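PDB 3QY7: tyrosine-protein phosphatase YwqE from Bacillus subtilis, which removes phosphate from tyrosine residues of phosphorylated proteins such as YwqD, YwqF and Ssb, using manganese as cofactor. Local coordinates for residues A[79-84]-A[103-108]; A[129-134]-A[157-162]; A[2-7]-A[188-193]. All coordinates share one frame; numbering follows the deposited sequence.

Interaction 1: residues A[79-84]-A[103-108]; sequences QEIRIY and KYILIE. With FE (Fe (III) ion), chain B; FE (Fe (III) ion), chain C.
Ile105 opens the contact with its side chain: its CD1 meets Ile81 CD1 at 3.7 Å, the two branches crossing at about a right angle. The backbone N of Leu106 donates to a water that also bonds to Gln79 O. The side chain of Leu106 lies on the same face as Glu80, with CD2 against the glutamate CB. From Leu106 O onward the strands bond directly, in parallel. Leu106 O accepts from Ile81 N at 2.9 Å. Ile107 uses its CG2 against Ile83 CB at 3.8 Å, and its CD1 rests near Ile81 CB. Glu108 buries more surface than any other residue. Its N donates to Ile81 O and its O accepts from Ile83 N. Its side chain starts with CG anti to the backbone N (chi1 -175°) and runs extended, carrying Glu108 OE1 to one iron ion at 2.1 Å. Glu108 OE2 forms a salt bridge with Arg82 NE, 2.8 Å long and nearly straight (173°). The nitrogen sits above the carboxylate plane, while the oxygen lies in the guanidinium plane. A water between Arg82 NH2 and Glu108 OE1 adds a second link, so Arg82 probably steadies this ligand. Glu80, fully extended, bridges both irons, OE2 to the ion of Glu108 and OE1 to the other. These parallel strands of a beta-alpha-beta unit, joined through helix 87-92, carry part of the multinuclear metal site of a TIM-barrel-like PHP fold.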
ATOM      1  N   GLN A  79      -8.670   2.850   0.953  1.00 10.30           N
ATOM      2  CA  GLN A  79      -8.191   4.149   1.440  1.00 11.12           C
ATOM      3  C   GLN A  79      -6.795   3.977   2.003  1.00 10.75           C
ATOM      4  O   GLN A  79      -6.435   2.908   2.501  1.00 11.44           O
ATOM      5  CB  GLN A  79      -9.087   4.665   2.588  1.00 11.65           C
ATOM      6  CG  GLN A  79     -10.322   5.408   2.149  1.00 13.26           C
ATOM      7  CD  GLN A  79     -11.165   5.845   3.339  1.00 13.63           C
ATOM      8  OE1 GLN A  79     -11.164   5.203   4.386  1.00 17.46           O
ATOM      9  NE2 GLN A  79     -11.896   6.942   3.164  1.00 17.00           N
ATOM     10  N   GLU A  80      -6.004   5.046   1.935  1.00 11.17           N
ATOM     11  CA  GLU A  80      -4.789   5.120   2.733  1.00 11.50           C
ATOM     12  C   GLU A  80      -5.158   5.960   3.956  1.00 12.55           C
ATOM     13  O   GLU A  80      -5.561   7.122   3.827  1.00 13.43           O
ATOM     14  CB  GLU A  80      -3.637   5.774   1.954  1.00 11.44           C
ATOM     15  CG  GLU A  80      -2.343   5.857   2.827  1.00 12.59           C
ATOM     16  CD  GLU A  80      -1.155   6.473   2.117  1.00 12.29           C
ATOM     17  OE1 GLU A  80      -1.292   6.856   0.960  1.00 11.07           O
ATOM     18  OE2 GLU A  80      -0.084   6.545   2.735  1.00 12.38           O
ATOM     19  N   ILE A  81      -5.061   5.345   5.126  1.00 12.95           N
ATOM     20  CA  ILE A  81      -5.550   5.978   6.366  1.00 13.56           C
ATOM     21  C   ILE A  81      -4.384   6.396   7.260  1.00 14.65           C
ATOM     22  O   ILE A  81      -3.736   5.571   7.883  1.00 15.10           O
ATOM     23  CB  ILE A  81      -6.484   5.010   7.126  1.00 13.26           C
ATOM     24  CG1 ILE A  81      -7.608   4.525   6.196  1.00 13.12           C
ATOM     25  CG2 ILE A  81      -7.028   5.678   8.420  1.00 14.43           C
ATOM     26  CD1 ILE A  81      -8.412   3.343   6.738  1.00 12.95           C
ATOM     27  N   ARG A  82      -4.123   7.699   7.311  1.00 16.01           N
ATOM     28  CA  ARG A  82      -3.168   8.221   8.276  1.00 17.46           C
ATOM     29  C   ARG A  82      -3.680   7.876   9.666  1.00 17.12           C
ATOM     30  O   ARG A  82      -4.819   8.216  10.011  1.00 17.55           O
ATOM     31  CB  ARG A  82      -3.029   9.733   8.120  1.00 17.57           C
ATOM     32  CG  ARG A  82      -2.162  10.400   9.195  1.00 19.39           C
ATOM     33  CD  ARG A  82      -0.674  10.084   8.980  1.00 19.62           C
ATOM     34  NE  ARG A  82      -0.183  10.592   7.699  1.00 22.28           N
ATOM     35  CZ  ARG A  82       0.191  11.849   7.479  1.00 24.23           C
ATOM     36  NH1 ARG A  82       0.141  12.748   8.467  1.00 25.20           N
ATOM     37  NH2 ARG A  82       0.622  12.210   6.274  1.00 24.73           N
ATOM     38  N   ILE A  83      -2.833   7.222  10.455  1.00 17.96           N
ATOM     39  CA  ILE A  83      -3.223   6.716  11.769  1.00 18.38           C
ATOM     40  C   ILE A  83      -3.816   7.829  12.629  1.00 19.43           C
ATOM     41  O   ILE A  83      -3.372   8.968  12.575  1.00 19.65           O
ATOM     42  CB  ILE A  83      -2.023   6.023  12.476  1.00 18.64           C
ATOM     43  CG1 ILE A  83      -2.471   5.183  13.681  1.00 18.96           C
ATOM     44  CG2 ILE A  83      -0.905   7.030  12.806  1.00 17.25           C
ATOM     45  CD1 ILE A  83      -1.388   4.244  14.214  1.00 18.16           C
ATOM     46  N   TYR A  84      -4.863   7.481  13.365  1.00 20.76           N
ATOM     47  CA  TYR A  84      -5.425   8.364  14.398  1.00 22.27           C
ATOM     48  C   TYR A  84      -6.098   7.489  15.434  1.00 23.05           C
ATOM     49  O   TYR A  84      -6.274   6.293  15.217  1.00 22.97           O
ATOM     50  CB  TYR A  84      -6.354   9.448  13.816  1.00 22.87           C
ATOM     51  CG  TYR A  84      -7.617   8.953  13.147  1.00 23.26           C
ATOM     52  CD1 TYR A  84      -7.594   8.478  11.835  1.00 23.21           C
ATOM     53  CD2 TYR A  84      -8.842   8.984  13.812  1.00 23.41           C
ATOM     54  CE1 TYR A  84      -8.749   8.043  11.214  1.00 23.63           C
ATOM     55  CE2 TYR A  84     -10.006   8.546  13.198  1.00 24.00           C
ATOM     56  CZ  TYR A  84      -9.953   8.069  11.893  1.00 23.13           C
ATOM     57  OH  TYR A  84     -11.109   7.638  11.272  1.00 23.71           O
ATOM     58  N   LYS A 103     -10.217  -7.834   5.231  1.00 12.45           N
ATOM     59  CA  LYS A 103      -9.708  -7.657   6.583  1.00 13.27           C
ATOM     60  C   LYS A 103      -8.442  -6.818   6.640  1.00 13.30           C
ATOM     61  O   LYS A 103      -7.979  -6.507   7.726  1.00 13.54           O
ATOM     62  CB  LYS A 103      -9.437  -9.008   7.229  1.00 13.46           C
ATOM     63  CG  LYS A 103      -8.187  -9.715   6.738  1.00 16.45           C
ATOM     64  CD  LYS A 103      -8.000 -11.032   7.450  1.00 20.34           C
ATOM     65  CE  LYS A 103      -8.984 -12.051   6.958  1.00 23.04           C
ATOM     66  NZ  LYS A 103      -8.995 -13.232   7.883  1.00 25.70           N
ATOM     67  N   TYR A 104      -7.876  -6.491   5.479  1.00 12.40           N
ATOM     68  CA  TYR A 104      -6.620  -5.735   5.421  1.00 12.64           C
ATOM     69  C   TYR A 104      -6.896  -4.244   5.349  1.00 12.44           C
ATOM     70  O   TYR A 104      -7.682  -3.791   4.526  1.00 13.69           O
ATOM     71  CB  TYR A 104      -5.793  -6.189   4.215  1.00 11.51           C
ATOM     72  CG  TYR A 104      -5.388  -7.636   4.329  1.00 11.65           C
ATOM     73  CD1 TYR A 104      -4.210  -8.000   4.974  1.00 12.45           C
ATOM     74  CD2 TYR A 104      -6.228  -8.650   3.856  1.00 12.43           C
ATOM     75  CE1 TYR A 104      -3.852  -9.335   5.105  1.00 12.95           C
ATOM     76  CE2 TYR A 104      -5.882  -9.989   3.979  1.00 11.98           C
ATOM     77  CZ  TYR A 104      -4.696 -10.325   4.607  1.00 14.60           C
ATOM     78  OH  TYR A 104      -4.344 -11.644   4.749  1.00 16.92           O
ATOM     79  N   ILE A 105      -6.256  -3.473   6.221  1.00 12.47           N
ATOM     80  CA  ILE A 105      -6.501  -2.045   6.280  1.00 12.87           C
ATOM     81  C   ILE A 105      -5.163  -1.334   6.165  1.00 12.21           C
ATOM     82  O   ILE A 105      -4.196  -1.744   6.821  1.00 12.48           O
ATOM     83  CB  ILE A 105      -7.281  -1.632   7.580  1.00 14.26           C
ATOM     84  CG1 ILE A 105      -7.501  -0.124   7.661  1.00 15.68           C
ATOM     85  CG2 ILE A 105      -6.667  -2.232   8.840  1.00 16.02           C
ATOM     86  CD1 ILE A 105      -8.371   0.311   8.846  1.00 19.64           C
ATOM     87  N   LEU A 106      -5.106  -0.317   5.305  1.00 11.30           N
ATOM     88  CA  LEU A 106      -3.845   0.391   5.014  1.00 10.95           C
ATOM     89  C   LEU A 106      -3.698   1.595   5.924  1.00 10.82           C
ATOM     90  O   LEU A 106      -4.421   2.577   5.793  1.00 11.50           O
ATOM     91  CB  LEU A 106      -3.803   0.799   3.529  1.00  9.91           C
ATOM     92  CG  LEU A 106      -2.478   1.411   3.040  1.00  9.58           C
ATOM     93  CD1 LEU A 106      -1.337   0.413   3.135  1.00 11.48           C
ATOM     94  CD2 LEU A 106      -2.644   1.924   1.622  1.00  8.87           C
ATOM     95  N   ILE A 107      -2.764   1.473   6.865  1.00 11.41           N
ATOM     96  CA  ILE A 107      -2.524   2.478   7.891  1.00 12.59           C
ATOM     97  C   ILE A 107      -1.158   3.099   7.644  1.00 12.47           C
ATOM     98  O   ILE A 107      -0.161   2.382   7.538  1.00 12.93           O
ATOM     99  CB  ILE A 107      -2.552   1.822   9.294  1.00 13.32           C
ATOM    100  CG1 ILE A 107      -3.901   1.135   9.555  1.00 14.57           C
ATOM    101  CG2 ILE A 107      -2.228   2.852  10.407  1.00 14.00           C
ATOM    102  CD1 ILE A 107      -5.088   2.054   9.569  1.00 17.33           C
ATOM    103  N   GLU A 108      -1.131   4.424   7.581  1.00 13.72           N
ATOM    104  CA  GLU A 108       0.089   5.182   7.323  1.00 14.88           C
ATOM    105  C   GLU A 108       0.462   5.965   8.570  1.00 15.89           C
ATOM    106  O   GLU A 108      -0.374   6.680   9.114  1.00 16.01           O
ATOM    107  CB  GLU A 108      -0.150   6.164   6.179  1.00 15.64           C
ATOM    108  CG  GLU A 108       1.093   6.930   5.736  1.00 15.48           C
ATOM    109  CD  GLU A 108       0.768   8.252   5.073  1.00 16.81           C
ATOM    110  OE1 GLU A 108       1.468   8.628   4.106  1.00 15.20           O
ATOM    111  OE2 GLU A 108      -0.187   8.933   5.494  1.00 18.91           O
TER
HETATM  112 FE    FE B 263       1.681   7.588   2.282  1.00 14.79          FE
HETATM  113 FE    FE C 264       0.094   6.641  -0.676  1.00 12.53          FE
HETATM  114  O   HOH W   1      -7.517   0.688   3.880  1.00 10.82           O
HETATM  115  O   HOH W   2       1.192  11.324   3.747  1.00 30.27           O
HETATM  116  O   HOH W   3       3.384   8.932   1.755  1.00 22.49           O
HETATM  117  O   HOH W   4       1.596   6.671   0.445  1.00 13.34           O

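Interaction 2: residues A[129-134]-A[157-162]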
ATOM      1  N   GLY A 129     -10.304  -9.062  14.031  1.00 19.73           N
ATOM      2  CA  GLY A 129     -10.120  -9.893  12.850  1.00 18.84           C
ATOM      3  C   GLY A 129      -9.549  -9.124  11.671  1.00 18.68           C
ATOM      4  O   GLY A 129      -9.498  -9.641  10.562  1.00 18.49           O
ATOM      5  N   TYR A 130      -9.142  -7.887  11.913  1.00 19.00           N
ATOM      6  CA  TYR A 130      -8.392  -7.112  10.906  1.00 18.85           C
ATOM      7  C   TYR A 130      -6.883  -7.400  10.924  1.00 19.09           C
ATOM      8  O   TYR A 130      -6.324  -7.872  11.926  1.00 18.88           O
ATOM      9  CB  TYR A 130      -8.625  -5.618  11.103  1.00 18.62           C
ATOM     10  CG  TYR A 130     -10.002  -5.131  10.685  1.00 20.36           C
ATOM     11  CD1 TYR A 130     -10.268  -4.811   9.347  1.00 20.57           C
ATOM     12  CD2 TYR A 130     -11.036  -4.982  11.621  1.00 21.83           C
ATOM     13  CE1 TYR A 130     -11.516  -4.364   8.945  1.00 22.69           C
ATOM     14  CE2 TYR A 130     -12.302  -4.532  11.224  1.00 23.57           C
ATOM     15  CZ  TYR A 130     -12.532  -4.234   9.886  1.00 24.27           C
ATOM     16  OH  TYR A 130     -13.773  -3.785   9.472  1.00 27.41           O
ATOM     17  N   ILE A 131      -6.231  -7.120   9.798  1.00 17.39           N
ATOM     18  CA  ILE A 131      -4.782  -7.163   9.714  1.00 16.82           C
ATOM     19  C   ILE A 131      -4.347  -5.771   9.269  1.00 16.46           C
ATOM     20  O   ILE A 131      -4.660  -5.351   8.149  1.00 15.72           O
ATOM     21  CB  ILE A 131      -4.277  -8.259   8.743  1.00 16.95           C
ATOM     22  CG1 ILE A 131      -4.642  -9.655   9.265  1.00 18.43           C
ATOM     23  CG2 ILE A 131      -2.759  -8.161   8.594  1.00 16.73           C
ATOM     24  CD1 ILE A 131      -4.207 -10.817   8.353  1.00 22.18           C
ATOM     25  N   PRO A 132      -3.665  -5.019  10.157  1.00 15.69           N
ATOM     26  CA  PRO A 132      -3.179  -3.705   9.744  1.00 14.67           C
ATOM     27  C   PRO A 132      -1.976  -3.870   8.827  1.00 13.48           C
ATOM     28  O   PRO A 132      -1.090  -4.686   9.114  1.00 13.20           O
ATOM     29  CB  PRO A 132      -2.758  -3.032  11.066  1.00 14.57           C
ATOM     30  CG  PRO A 132      -2.504  -4.166  12.011  1.00 17.44           C
ATOM     31  CD  PRO A 132      -3.401  -5.304  11.582  1.00 15.76           C
ATOM     32  N   VAL A 133      -1.982  -3.122   7.725  1.00 11.77           N
ATOM     33  CA  VAL A 133      -0.868  -3.083   6.785  1.00 11.25           C
ATOM     34  C   VAL A 133      -0.240  -1.714   6.861  1.00 10.18           C
ATOM     35  O   VAL A 133      -0.878  -0.705   6.505  1.00 10.69           O
ATOM     36  CB  VAL A 133      -1.332  -3.353   5.347  1.00 10.27           C
ATOM     37  CG1 VAL A 133      -0.107  -3.378   4.392  1.00 10.87           C
ATOM     38  CG2 VAL A 133      -2.053  -4.714   5.283  1.00 11.61           C
ATOM     39  N   ILE A 134       1.009  -1.680   7.321  1.00 11.08           N
ATOM     40  CA  ILE A 134       1.755  -0.423   7.443  1.00 11.31           C
ATOM     41  C   ILE A 134       2.186   0.029   6.055  1.00 11.39           C
ATOM     42  O   ILE A 134       2.882  -0.720   5.353  1.00 11.94           O
ATOM     43  CB  ILE A 134       3.003  -0.632   8.329  1.00 11.34           C
ATOM     44  CG1 ILE A 134       2.557  -1.036   9.744  1.00 12.19           C
ATOM     45  CG2 ILE A 134       3.850   0.667   8.401  1.00 13.26           C
ATOM     46  CD1 ILE A 134       3.665  -1.658  10.592  1.00 13.52           C
ATOM     47  N   GLY A 157       2.048  -9.011  14.723  1.00 16.60           N
ATOM     48  CA  GLY A 157       0.966  -9.378  13.807  1.00 15.47           C
ATOM     49  C   GLY A 157       0.666  -8.418  12.668  1.00 15.20           C
ATOM     50  O   GLY A 157      -0.149  -8.731  11.801  1.00 15.69           O
ATOM     51  N   ALA A 158       1.345  -7.275  12.650  1.00 14.66           N
ATOM     52  CA  ALA A 158       1.162  -6.295  11.579  1.00 13.80           C
ATOM     53  C   ALA A 158       1.818  -6.822  10.323  1.00 13.78           C
ATOM     54  O   ALA A 158       2.780  -7.584  10.369  1.00 13.47           O
ATOM     55  CB  ALA A 158       1.786  -4.968  11.964  1.00 14.78           C
ATOM     56  N   ALA A 159       1.250  -6.433   9.186  1.00 12.95           N
ATOM     57  CA  ALA A 159       1.931  -6.614   7.901  1.00 12.30           C
ATOM     58  C   ALA A 159       2.447  -5.270   7.421  1.00 12.14           C
ATOM     59  O   ALA A 159       2.063  -4.222   7.940  1.00 11.26           O
ATOM     60  CB  ALA A 159       0.939  -7.200   6.875  1.00 12.77           C
ATOM     61  N   SER A 160       3.312  -5.281   6.406  1.00 11.88           N
ATOM     62  CA  SER A 160       3.715  -4.007   5.802  1.00 12.26           C
ATOM     63  C   SER A 160       3.901  -4.094   4.285  1.00 10.99           C
ATOM     64  O   SER A 160       4.103  -5.178   3.731  1.00 11.67           O
ATOM     65  CB  SER A 160       4.962  -3.409   6.487  1.00 13.79           C
ATOM     66  OG  SER A 160       6.165  -3.953   5.987  1.00 15.05           O
ATOM     67  N   GLN A 161       3.845  -2.934   3.658  1.00 10.93           N
ATOM     68  CA  GLN A 161       3.888  -2.813   2.201  1.00 10.56           C
ATOM     69  C   GLN A 161       4.981  -1.823   1.812  1.00 11.02           C
ATOM     70  O   GLN A 161       4.952  -0.649   2.205  1.00 11.09           O
ATOM     71  CB  GLN A 161       2.503  -2.377   1.692  1.00 10.22           C
ATOM     72  CG  GLN A 161       2.510  -1.781   0.274  1.00 11.04           C
ATOM     73  CD  GLN A 161       2.607  -0.276   0.280  1.00  9.91           C
ATOM     74  OE1 GLN A 161       1.906   0.402   1.028  1.00 11.98           O
ATOM     75  NE2 GLN A 161       3.449   0.274  -0.608  1.00 10.53           N
ATOM     76  N   ILE A 162       5.936  -2.324   1.035  1.00 10.39           N
ATOM     77  CA  ILE A 162       7.038  -1.533   0.517  1.00 11.21           C
ATOM     78  C   ILE A 162       6.641  -0.912  -0.816  1.00 11.08           C
ATOM     79  O   ILE A 162       5.777  -1.435  -1.524  1.00 10.67           O
ATOM     80  CB  ILE A 162       8.322  -2.378   0.391  1.00 10.94           C
ATOM     81  CG1 ILE A 162       9.559  -1.476   0.355  1.00 14.09           C
ATOM     82  CG2 ILE A 162       8.270  -3.365  -0.795  1.00 11.21           C
ATOM     83  CD1 ILE A 162      10.600  -1.951   1.308  1.00 17.55           C
TER
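Strands 131-134 and 159-162 run parallel, Val133 beside Ala159 and Ile134 beside Ser160, with 30° between their directions and 4.2 Å between their axes at closest approach. Three backbone bonds join them. Ala159 N donates to Pro132 O at 2.9 Å, Ile134 N to Ala159 O at 2.8 Å, and Gln161 N to Ile134 O at 2.9 Å. Val133 CA also sends a CA-H...O contact to Ala159 O, which therefore meets two groups of the other strand. Both strands follow a helix that ends in a Schellman motif, at Gly129 and Gly157. The pair belongs to the parallel five-stranded sheet of the TIM-barrel-like PHP fold, between strands 104-108 and 190-192. On one face, Ala159 CB touches Ile131 CG2 and Val133 CG2, each at 4.2 Å, both from the neighbouring strand. Val133 CG1, anti to the backbone N (chi1 -177°), reaches past it to Gln161 CB at 3.9 Å, and the two side chains cross at about a right angle. The other face holds Ile134, whose CD1 turns back to Ala158 CB at 4.0 Å and whose CB sits against Ser160 CB. Phe122 of helix 118-127 packs on Pro132, Ile134 and Ala158. The polar ends look to other partners: Ser160 OG bonds to Leu187 O, and Gln161 OE1 accepts from His5 ND1, a second-shell bond that would orient this iron ligand.

Interaction 3: residues A[2-7]-A[188-193]. With FE (Fe (III) ion), chain C.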
ATOM      1  N   ILE A   2      -1.834  -7.506  -8.908  1.00 11.78           N
ATOM      2  CA  ILE A   2      -2.708  -6.612  -8.150  1.00 12.33           C
ATOM      3  C   ILE A   2      -1.847  -5.578  -7.449  1.00 11.34           C
ATOM      4  O   ILE A   2      -0.873  -5.931  -6.791  1.00 11.84           O
ATOM      5  CB  ILE A   2      -3.478  -7.422  -7.109  1.00 11.95           C
ATOM      6  CG1 ILE A   2      -4.374  -8.451  -7.809  1.00 13.37           C
ATOM      7  CG2 ILE A   2      -4.306  -6.523  -6.181  1.00 12.53           C
ATOM      8  CD1 ILE A   2      -4.772  -9.554  -6.889  1.00 14.99           C
ATOM      9  N   ASP A   3      -2.220  -4.308  -7.589  1.00 10.61           N
ATOM     10  CA  ASP A   3      -1.526  -3.190  -6.928  1.00  9.79           C
ATOM     11  C   ASP A   3      -2.410  -2.739  -5.779  1.00 10.32           C
ATOM     12  O   ASP A   3      -3.542  -2.329  -6.005  1.00 11.05           O
ATOM     13  CB  ASP A   3      -1.326  -2.063  -7.948  1.00 10.59           C
ATOM     14  CG  ASP A   3      -0.428  -0.945  -7.443  1.00 11.03           C
ATOM     15  OD1 ASP A   3       0.466  -1.224  -6.617  1.00 12.34           O
ATOM     16  OD2 ASP A   3      -0.626   0.210  -7.890  1.00 10.46           O
ATOM     17  N   ILE A   4      -1.901  -2.839  -4.547  1.00  9.55           N
ATOM     18  CA  ILE A   4      -2.747  -2.622  -3.363  1.00  9.62           C
ATOM     19  C   ILE A   4      -2.722  -1.206  -2.779  1.00  9.31           C
ATOM     20  O   ILE A   4      -3.379  -0.948  -1.768  1.00 10.10           O
ATOM     21  CB  ILE A   4      -2.470  -3.651  -2.225  1.00  9.08           C
ATOM     22  CG1 ILE A   4      -1.082  -3.457  -1.590  1.00  9.94           C
ATOM     23  CG2 ILE A   4      -2.652  -5.062  -2.748  1.00 10.53           C
ATOM     24  CD1 ILE A   4      -1.036  -3.953  -0.131  1.00 11.11           C
ATOM     25  N   HIS A   5      -1.928  -0.317  -3.380  1.00  9.07           N
ATOM     26  CA  HIS A   5      -1.766   1.061  -2.883  1.00  9.26           C
ATOM     27  C   HIS A   5      -1.511   1.956  -4.092  1.00  9.29           C
ATOM     28  O   HIS A   5      -0.497   1.811  -4.764  1.00 10.21           O
ATOM     29  CB  HIS A   5      -0.595   1.089  -1.878  1.00  9.11           C
ATOM     30  CG  HIS A   5      -0.321   2.428  -1.251  1.00 10.85           C
ATOM     31  ND1 HIS A   5       0.451   2.540  -0.116  1.00 10.28           N
ATOM     32  CD2 HIS A   5      -0.729   3.684  -1.555  1.00 11.78           C
ATOM     33  CE1 HIS A   5       0.541   3.817   0.232  1.00  7.55           C
ATOM     34  NE2 HIS A   5      -0.175   4.529  -0.616  1.00  9.95           N
ATOM     35  N   CYS A   6      -2.446   2.858  -4.386  1.00  8.98           N
ATOM     36  CA  CYS A   6      -2.369   3.638  -5.624  1.00  9.58           C
ATOM     37  C   CYS A   6      -3.307   4.833  -5.556  1.00 10.49           C
ATOM     38  O   CYS A   6      -4.450   4.722  -5.103  1.00 10.02           O
ATOM     39  CB  CYS A   6      -2.748   2.748  -6.805  1.00 10.18           C
ATOM     40  SG  CYS A   6      -2.313   3.458  -8.400  1.00 10.63           S
ATOM     41  N   HIS A   7      -2.819   5.985  -6.000  1.00  9.86           N
ATOM     42  CA  HIS A   7      -3.592   7.208  -5.938  1.00 10.96           C
ATOM     43  C   HIS A   7      -4.055   7.581  -7.330  1.00 11.72           C
ATOM     44  O   HIS A   7      -3.763   8.664  -7.860  1.00 12.69           O
ATOM     45  CB  HIS A   7      -2.760   8.284  -5.232  1.00 11.03           C
ATOM     46  CG  HIS A   7      -2.376   7.891  -3.845  1.00 11.31           C
ATOM     47  ND1 HIS A   7      -3.109   8.271  -2.741  1.00 11.67           N
ATOM     48  CD2 HIS A   7      -1.388   7.087  -3.387  1.00 10.09           C
ATOM     49  CE1 HIS A   7      -2.548   7.757  -1.657  1.00  8.72           C
ATOM     50  NE2 HIS A   7      -1.515   7.022  -2.020  1.00 12.48           N
ATOM     51  N   ILE A 188       8.450  -7.299   5.254  1.00 13.39           N
ATOM     52  CA  ILE A 188       7.633  -6.778   4.162  1.00 12.59           C
ATOM     53  C   ILE A 188       6.786  -7.918   3.598  1.00 12.02           C
ATOM     54  O   ILE A 188       7.289  -9.019   3.394  1.00 13.31           O
ATOM     55  CB  ILE A 188       8.549  -6.239   3.027  1.00 12.08           C
ATOM     56  CG1 ILE A 188       9.472  -5.122   3.542  1.00 12.11           C
ATOM     57  CG2 ILE A 188       7.744  -5.797   1.788  1.00 11.60           C
ATOM     58  CD1 ILE A 188       8.800  -3.884   4.182  1.00 11.39           C
ATOM     59  N   HIS A 189       5.513  -7.625   3.320  1.00 11.77           N
ATOM     60  CA  HIS A 189       4.573  -8.646   2.846  1.00 11.33           C
ATOM     61  C   HIS A 189       3.965  -8.349   1.486  1.00 11.33           C
ATOM     62  O   HIS A 189       3.427  -9.256   0.865  1.00 11.61           O
ATOM     63  CB  HIS A 189       3.510  -8.888   3.908  1.00 11.57           C
ATOM     64  CG  HIS A 189       4.114  -9.168   5.248  1.00 12.71           C
ATOM     65  ND1 HIS A 189       4.410  -8.163   6.142  1.00 12.12           N
ATOM     66  CD2 HIS A 189       4.577 -10.314   5.797  1.00 14.34           C
ATOM     67  CE1 HIS A 189       4.990  -8.687   7.209  1.00 12.17           C
ATOM     68  NE2 HIS A 189       5.108  -9.990   7.024  1.00 13.35           N
ATOM     69  N   PHE A 190       4.073  -7.101   1.034  1.00 11.51           N
ATOM     70  CA  PHE A 190       3.517  -6.647  -0.250  1.00 10.62           C
ATOM     71  C   PHE A 190       4.475  -5.649  -0.900  1.00 11.13           C
ATOM     72  O   PHE A 190       5.212  -4.938  -0.201  1.00 11.74           O
ATOM     73  CB  PHE A 190       2.187  -5.890  -0.061  1.00 10.83           C
ATOM     74  CG  PHE A 190       1.163  -6.607   0.762  1.00 10.66           C
ATOM     75  CD1 PHE A 190       0.319  -7.557   0.184  1.00 11.67           C
ATOM     76  CD2 PHE A 190       0.995  -6.283   2.108  1.00 10.72           C
ATOM     77  CE1 PHE A 190      -0.653  -8.202   0.942  1.00  9.98           C
ATOM     78  CE2 PHE A 190       0.008  -6.925   2.879  1.00 10.83           C
ATOM     79  CZ  PHE A 190      -0.815  -7.876   2.301  1.00 11.42           C
ATOM     80  N   VAL A 191       4.445  -5.576  -2.230  1.00 10.47           N
ATOM     81  CA  VAL A 191       5.094  -4.497  -2.955  1.00 11.21           C
ATOM     82  C   VAL A 191       3.994  -3.790  -3.746  1.00 10.75           C
ATOM     83  O   VAL A 191       3.141  -4.451  -4.369  1.00 11.08           O
ATOM     84  CB  VAL A 191       6.178  -5.025  -3.925  1.00 11.49           C
ATOM     85  CG1 VAL A 191       6.972  -3.863  -4.500  1.00 11.92           C
ATOM     86  CG2 VAL A 191       7.096  -6.042  -3.236  1.00 13.67           C
ATOM     87  N   ALA A 192       3.964  -2.467  -3.686  1.00 10.82           N
ATOM     88  CA  ALA A 192       2.920  -1.719  -4.367  1.00 10.69           C
ATOM     89  C   ALA A 192       3.443  -0.382  -4.863  1.00 10.57           C
ATOM     90  O   ALA A 192       4.453   0.127  -4.362  1.00 11.02           O
ATOM     91  CB  ALA A 192       1.680  -1.524  -3.442  1.00 11.06           C
ATOM     92  N   SER A 193       2.734   0.188  -5.831  1.00 10.65           N
ATOM     93  CA  SER A 193       3.203   1.396  -6.515  1.00 11.19           C
ATOM     94  C   SER A 193       3.186   2.662  -5.692  1.00 11.12           C
ATOM     95  O   SER A 193       4.118   3.468  -5.790  1.00 10.91           O
ATOM     96  CB  SER A 193       2.392   1.657  -7.795  1.00 11.44           C
ATOM     97  OG  SER A 193       1.067   2.096  -7.483  1.00 11.25           O
TER
HETATM   98 FE    FE C 264       0.094   6.641  -0.676  1.00 12.53          FE
HETATM   99  O   HOH W   5       0.399  -4.605  -4.577  1.00  9.71           O
HETATM  100  O   HOH W   4       1.596   6.671   0.445  1.00 13.34           O
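One face of the Phe190 ring is met by Ile4 CD1, which stands 3.9 Å from the ring centroid and 24° off the ring normal. This CH-pi contact is offset toward the rim, above CG. Ile4 CG1 lies between the backbone N and the carbonyl carbon (chi1 68°), and the chain then extends to put CD1 over the ring. The two side chains cross at about a right angle. The His5 ring has His7 NE2 at its edge and in its plane. They do not bond to each other, since both nitrogens bind the same iron ion, each at 2.1 Å. Glu80 and Asp194 complete the protein ligands of this ion, and a water shared with the second iron joins them. The paired histidines after the first strand form the HxH motif found in PHP and other metal-dependent hydrolases with a TIM-barrel fold. Behind the metal, Ala192 CB fits against Ile4 CG1 and His5 CB. The carboxylate of Asp3 grips Ser193 with both oxygens. Asp3 OD1 accepts from Ser193 N at 2.8 Å, with an angle of 169°, and Asp3 OD2 accepts from Ser193 OG at 2.6 Å. Each oxygen uses its syn lone pair, so the serine is held in a fork just before the iron ligand Asp194. Where the two backbones stand apart, a water bridges them. It donates to Ile2 O and Val191 O and accepts from Ile4 N.

Interactions 1 and 2 follow each other along the chain, and interaction 3 encloses both by bringing residues 2-7 to residues 188-193. The centres of interactions 1 and 2 are about 9 Å apart. Those of 1 and 3 are about 13 Å apart, and those of 2 and 3 about 12 Å. The five-stranded parallel sheet holds both strands of interactions 1 and 2 and strand 190-192 of interaction 3; strand 2-3 belongs to the neighbouring parallel sheet. Interaction 3 thus joins the two sheets, as expected for a closed barrel. Interactions 1 and 3 share an iron ion and its bridging water. Interaction 2 supplies a second-shell partner, so distant parts of the sequence build one metal centre.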